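Local coordinates for protein [4Fe-4S]-dependent U34-ARNt thiolase (Methanococcus maripaludis, PDB 6SCY) that binds a [4Fe-4S] cluster and zinc, and probably uses ATP to transfer sulfur to the wobble uridine of tRNA, at residues M4-C9 / N22-E27. Numbering follows the deposited sequence.
Sequences MKCRKC and NNYCKE. With ZN (zinc ion), chain C; SO4 (sulfate ion), chain Y; SO4 (sulfate ion), chain U; SO4 (sulfate ion), chain K.
Cys6 and Cys25 approach one another around a zinc ion, a worked example of metal ligands drawn from a CxxC knuckle and from the start of a helix. With hairpin 15-17/22-24 and helix 26-41, the N-terminal LIM-like zinc domain resembles a treble clef. Cys6 SG and Cys9 SG each lie 2.2 Å from zinc; Cys25 SG is more distant at 2.8 Å, and Cys28 completes the site. A chi1 of -173° turns the Cys6 sulfur away from its own N, beside its carbonyl carbon, and onto the metal, where it also accepts two weak bonds, from Cys25 N at 3.6 Å and, inside the knuckle, from Lys8 N. These amides would probably temper the thiolate charge. Cys25 occupies the N-cap of helix 26-41, its sulfur also capping a backbone N in the helix.

One step outward, Arg7 N donates to Asn23 O at 2.8 Å, nearly straight, with an N-H...O angle of 169°, tying the knuckle to strand 22-24; the Cys6 CA-H also points at that oxygen in a CH...O contact. Beyond this bond the Asn22 amide lies against the arginine's aliphatic stem, OD1 3.3 Å from Arg7 CG and the guanidinium and amide planes 58° apart. Were Asn22 cut back to an alanine, Arg7 CG and CD would probably lose the amide they lie against, leaving the stem freer to swing. Tyr24, which also packs on Phe29, adds the last touch: its OH stands 4.0 Å from Arg7 CD.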
ATOM      1  N   MET A   4      -8.231  21.542 -27.982  1.00 89.13           N
ATOM      2  CA  MET A   4      -7.330  20.389 -27.831  1.00 87.26           C
ATOM      3  C   MET A   4      -5.898  20.714 -28.284  1.00 85.15           C
ATOM      4  O   MET A   4      -5.068  19.811 -28.405  1.00 84.52           O
ATOM      5  CB  MET A   4      -7.879  19.136 -28.537  1.00 89.89           C
ATOM      6  CG  MET A   4      -7.318  17.844 -28.010  1.00 93.91           C
ATOM      7  SD  MET A   4      -8.582  16.576 -27.901  1.00 98.74           S
ATOM      8  CE  MET A   4      -9.177  16.879 -26.235  1.00 95.48           C
ATOM      9  N   LYS A   5      -5.596  22.004 -28.469  1.00 77.05           N
ATOM     10  CA  LYS A   5      -4.270  22.451 -28.872  1.00 74.81           C
ATOM     11  C   LYS A   5      -3.168  22.021 -27.893  1.00 74.16           C
ATOM     12  O   LYS A   5      -3.419  21.906 -26.696  1.00 72.81           O
ATOM     13  CB  LYS A   5      -4.250  23.965 -29.140  1.00 77.15           C
ATOM     14  CG  LYS A   5      -4.642  24.870 -27.970  1.00 85.47           C
ATOM     15  CD  LYS A   5      -4.485  26.355 -28.326  1.00 92.14           C
ATOM     16  CE  LYS A   5      -5.547  26.874 -29.273  1.00101.10           C
ATOM     17  NZ  LYS A   5      -5.298  28.287 -29.661  1.00111.13           N
ATOM     18  N   CYS A   6      -1.968  21.745 -28.429  1.00 68.76           N
ATOM     19  CA  CYS A   6      -0.777  21.306 -27.699  1.00 67.48           C
ATOM     20  C   CYS A   6      -0.400  22.278 -26.573  1.00 71.59           C
ATOM     21  O   CYS A   6      -0.409  23.489 -26.792  1.00 71.20           O
ATOM     22  CB  CYS A   6       0.383  21.093 -28.667  1.00 67.36           C
ATOM     23  SG  CYS A   6       1.857  20.367 -27.915  1.00 70.88           S
ATOM     24  N   ARG A   7      -0.075  21.746 -25.374  1.00 67.92           N
ATOM     25  CA  ARG A   7       0.311  22.539 -24.200  1.00 67.53           C
ATOM     26  C   ARG A   7       1.618  23.338 -24.407  1.00 70.29           C
ATOM     27  O   ARG A   7       1.756  24.428 -23.842  1.00 70.00           O
ATOM     28  CB  ARG A   7       0.394  21.647 -22.943  1.00 68.94           C
ATOM     29  CG  ARG A   7       0.577  22.425 -21.640  1.00 84.10           C
ATOM     30  CD  ARG A   7       1.801  22.004 -20.829  1.00 98.58           C
ATOM     31  NE  ARG A   7       2.772  23.093 -20.666  1.00105.41           N
ATOM     32  CZ  ARG A   7       3.543  23.270 -19.596  1.00110.47           C
ATOM     33  NH1 ARG A   7       3.465  22.437 -18.566  1.00 91.27           N
ATOM     34  NH2 ARG A   7       4.393  24.285 -19.545  1.00 94.05           N
ATOM     35  N   LYS A   8       2.552  22.818 -25.239  1.00 65.75           N
ATOM     36  CA  LYS A   8       3.854  23.445 -25.490  1.00 64.76           C
ATOM     37  C   LYS A   8       3.941  24.337 -26.738  1.00 66.80           C
ATOM     38  O   LYS A   8       4.773  25.248 -26.748  1.00 65.80           O
ATOM     39  CB  LYS A   8       4.968  22.389 -25.525  1.00 67.39           C
ATOM     40  CG  LYS A   8       5.332  21.825 -24.151  1.00 87.61           C
ATOM     41  CD  LYS A   8       6.296  22.729 -23.363  1.00101.08           C
ATOM     42  CE  LYS A   8       7.009  21.980 -22.267  1.00113.88           C
ATOM     43  NZ  LYS A   8       7.989  22.838 -21.554  1.00122.07           N
ATOM     44  N   CYS A   9       3.116  24.089 -27.782  1.00 62.89           N
ATOM     45  CA  CYS A   9       3.180  24.877 -29.021  1.00 62.32           C
ATOM     46  C   CYS A   9       1.807  25.300 -29.598  1.00 63.12           C
ATOM     47  O   CYS A   9       1.771  25.978 -30.621  1.00 61.91           O
ATOM     48  CB  CYS A   9       4.021  24.152 -30.068  1.00 63.18           C
ATOM     49  SG  CYS A   9       3.255  22.645 -30.726  1.00 67.27           S
ATOM     50  N   ASN A  22      -3.261  17.467 -20.008  1.00 75.10           N
ATOM     51  CA  ASN A  22      -2.556  18.155 -21.068  1.00 73.92           C
ATOM     52  C   ASN A  22      -2.615  17.412 -22.387  1.00 74.00           C
ATOM     53  O   ASN A  22      -2.917  16.219 -22.442  1.00 72.31           O
ATOM     54  CB  ASN A  22      -1.117  18.483 -20.654  1.00 76.72           C
ATOM     55  CG  ASN A  22      -0.987  19.774 -19.876  1.00103.29           C
ATOM     56  OD1 ASN A  22      -1.735  20.743 -20.081  1.00 94.17           O
ATOM     57  ND2 ASN A  22      -0.017  19.820 -18.976  1.00 97.96           N
ATOM     58  N   ASN A  23      -2.353  18.151 -23.454  1.00 69.19           N
ATOM     59  CA  ASN A  23      -2.366  17.647 -24.813  1.00 68.19           C
ATOM     60  C   ASN A  23      -1.005  17.877 -25.473  1.00 71.57           C
ATOM     61  O   ASN A  23      -0.422  18.951 -25.306  1.00 71.60           O
ATOM     62  CB  ASN A  23      -3.491  18.325 -25.594  1.00 67.15           C
ATOM     63  CG  ASN A  23      -4.879  18.089 -25.042  1.00 81.27           C
ATOM     64  OD1 ASN A  23      -5.256  16.975 -24.663  1.00 75.61           O
ATOM     65  ND2 ASN A  23      -5.679  19.137 -25.002  1.00 68.17           N
ATOM     66  N   TYR A  24      -0.483  16.856 -26.186  1.00 67.20           N
ATOM     67  CA  TYR A  24       0.814  16.916 -26.869  1.00 66.52           C
ATOM     68  C   TYR A  24       0.764  16.323 -28.266  1.00 67.41           C
ATOM     69  O   TYR A  24       0.239  15.224 -28.455  1.00 66.10           O
ATOM     70  CB  TYR A  24       1.909  16.189 -26.067  1.00 68.57           C
ATOM     71  CG  TYR A  24       2.144  16.721 -24.672  1.00 71.50           C
ATOM     72  CD1 TYR A  24       2.822  17.917 -24.467  1.00 74.03           C
ATOM     73  CD2 TYR A  24       1.748  15.997 -23.554  1.00 72.35           C
ATOM     74  CE1 TYR A  24       3.068  18.398 -23.182  1.00 75.72           C
ATOM     75  CE2 TYR A  24       1.985  16.472 -22.264  1.00 73.54           C
ATOM     76  CZ  TYR A  24       2.645  17.674 -22.084  1.00 82.71           C
ATOM     77  OH  TYR A  24       2.882  18.151 -20.816  1.00 85.02           O
ATOM     78  N   CYS A  25       1.358  17.028 -29.240  1.00 63.27           N
ATOM     79  CA  CYS A  25       1.481  16.559 -30.621  1.00 62.65           C
ATOM     80  C   CYS A  25       2.641  15.547 -30.644  1.00 66.55           C
ATOM     81  O   CYS A  25       3.240  15.313 -29.595  1.00 66.18           O
ATOM     82  CB  CYS A  25       1.737  17.732 -31.564  1.00 62.64           C
ATOM     83  SG  CYS A  25       3.254  18.650 -31.202  1.00 66.37           S
ATOM     84  N   LYS A  26       2.969  14.954 -31.809  1.00 63.23           N
ATOM     85  CA  LYS A  26       4.057  13.968 -31.920  1.00 63.08           C
ATOM     86  C   LYS A  26       5.383  14.513 -31.365  1.00 67.30           C
ATOM     87  O   LYS A  26       5.918  13.939 -30.418  1.00 67.29           O
ATOM     88  CB  LYS A  26       4.215  13.481 -33.377  1.00 65.62           C
ATOM     89  CG  LYS A  26       5.182  12.314 -33.557  1.00 80.88           C
ATOM     90  CD  LYS A  26       5.411  11.974 -35.019  1.00 94.20           C
ATOM     91  CE  LYS A  26       6.455  10.900 -35.200  1.00107.98           C
ATOM     92  NZ  LYS A  26       6.656  10.571 -36.636  1.00120.02           N
ATOM     93  N   GLU A  27       5.857  15.652 -31.913  1.00 63.81           N
ATOM     94  CA  GLU A  27       7.118  16.319 -31.578  1.00 63.43           C
ATOM     95  C   GLU A  27       7.245  16.737 -30.130  1.00 65.85           C
ATOM     96  O   GLU A  27       8.323  16.578 -29.569  1.00 65.31           O
ATOM     97  CB  GLU A  27       7.372  17.523 -32.483  1.00 65.24           C
ATOM     98  CG  GLU A  27       7.400  17.184 -33.966  1.00 83.52           C
ATOM     99  CD  GLU A  27       6.203  17.695 -34.745  1.00119.15           C
ATOM    100  OE1 GLU A  27       5.054  17.354 -34.382  1.00117.35           O
ATOM    101  OE2 GLU A  27       6.416  18.438 -35.734  1.00118.52           O
TER
HETATM  102 ZN    ZN C 401       3.383  20.844 -29.452  1.00 63.62          ZN
HETATM  103  S   SO4 Y 423      10.085  24.769 -23.346  1.00221.84           S
HETATM  104  O1  SO4 Y 423       9.935  23.473 -24.009  1.00221.87           O
HETATM  105  O2  SO4 Y 423      11.277  25.449 -23.854  1.00221.72           O
HETATM  106  O3  SO4 Y 423       8.906  25.591 -23.617  1.00221.94           O
HETATM  107  O4  SO4 Y 423      10.216  24.564 -21.906  1.00221.71           O
HETATM  108  S   SO4 U 419       8.499   9.198 -39.046  1.00195.26           S
HETATM  109  O1  SO4 U 419       8.678   8.966 -40.478  1.00195.50           O
HETATM  110  O2  SO4 U 419       8.465  10.641 -38.790  1.00195.19           O
HETATM  111  O3  SO4 U 419       7.240   8.590 -38.611  1.00195.12           O
HETATM  112  O4  SO4 U 419       9.615   8.596 -38.315  1.00195.12           O
HETATM  113  S   SO4 K 409      -4.691  31.905 -29.995  1.00209.51           S
HETATM  114  O1  SO4 K 409      -3.271  32.161 -30.229  1.00209.90           O
HETATM  115  O2  SO4 K 409      -5.179  30.935 -30.975  1.00209.48           O
HETATM  116  O3  SO4 K 409      -5.441  33.155 -30.132  1.00208.90           O
HETATM  117  O4  SO4 K 409      -4.874  31.370 -28.647  1.00209.84           O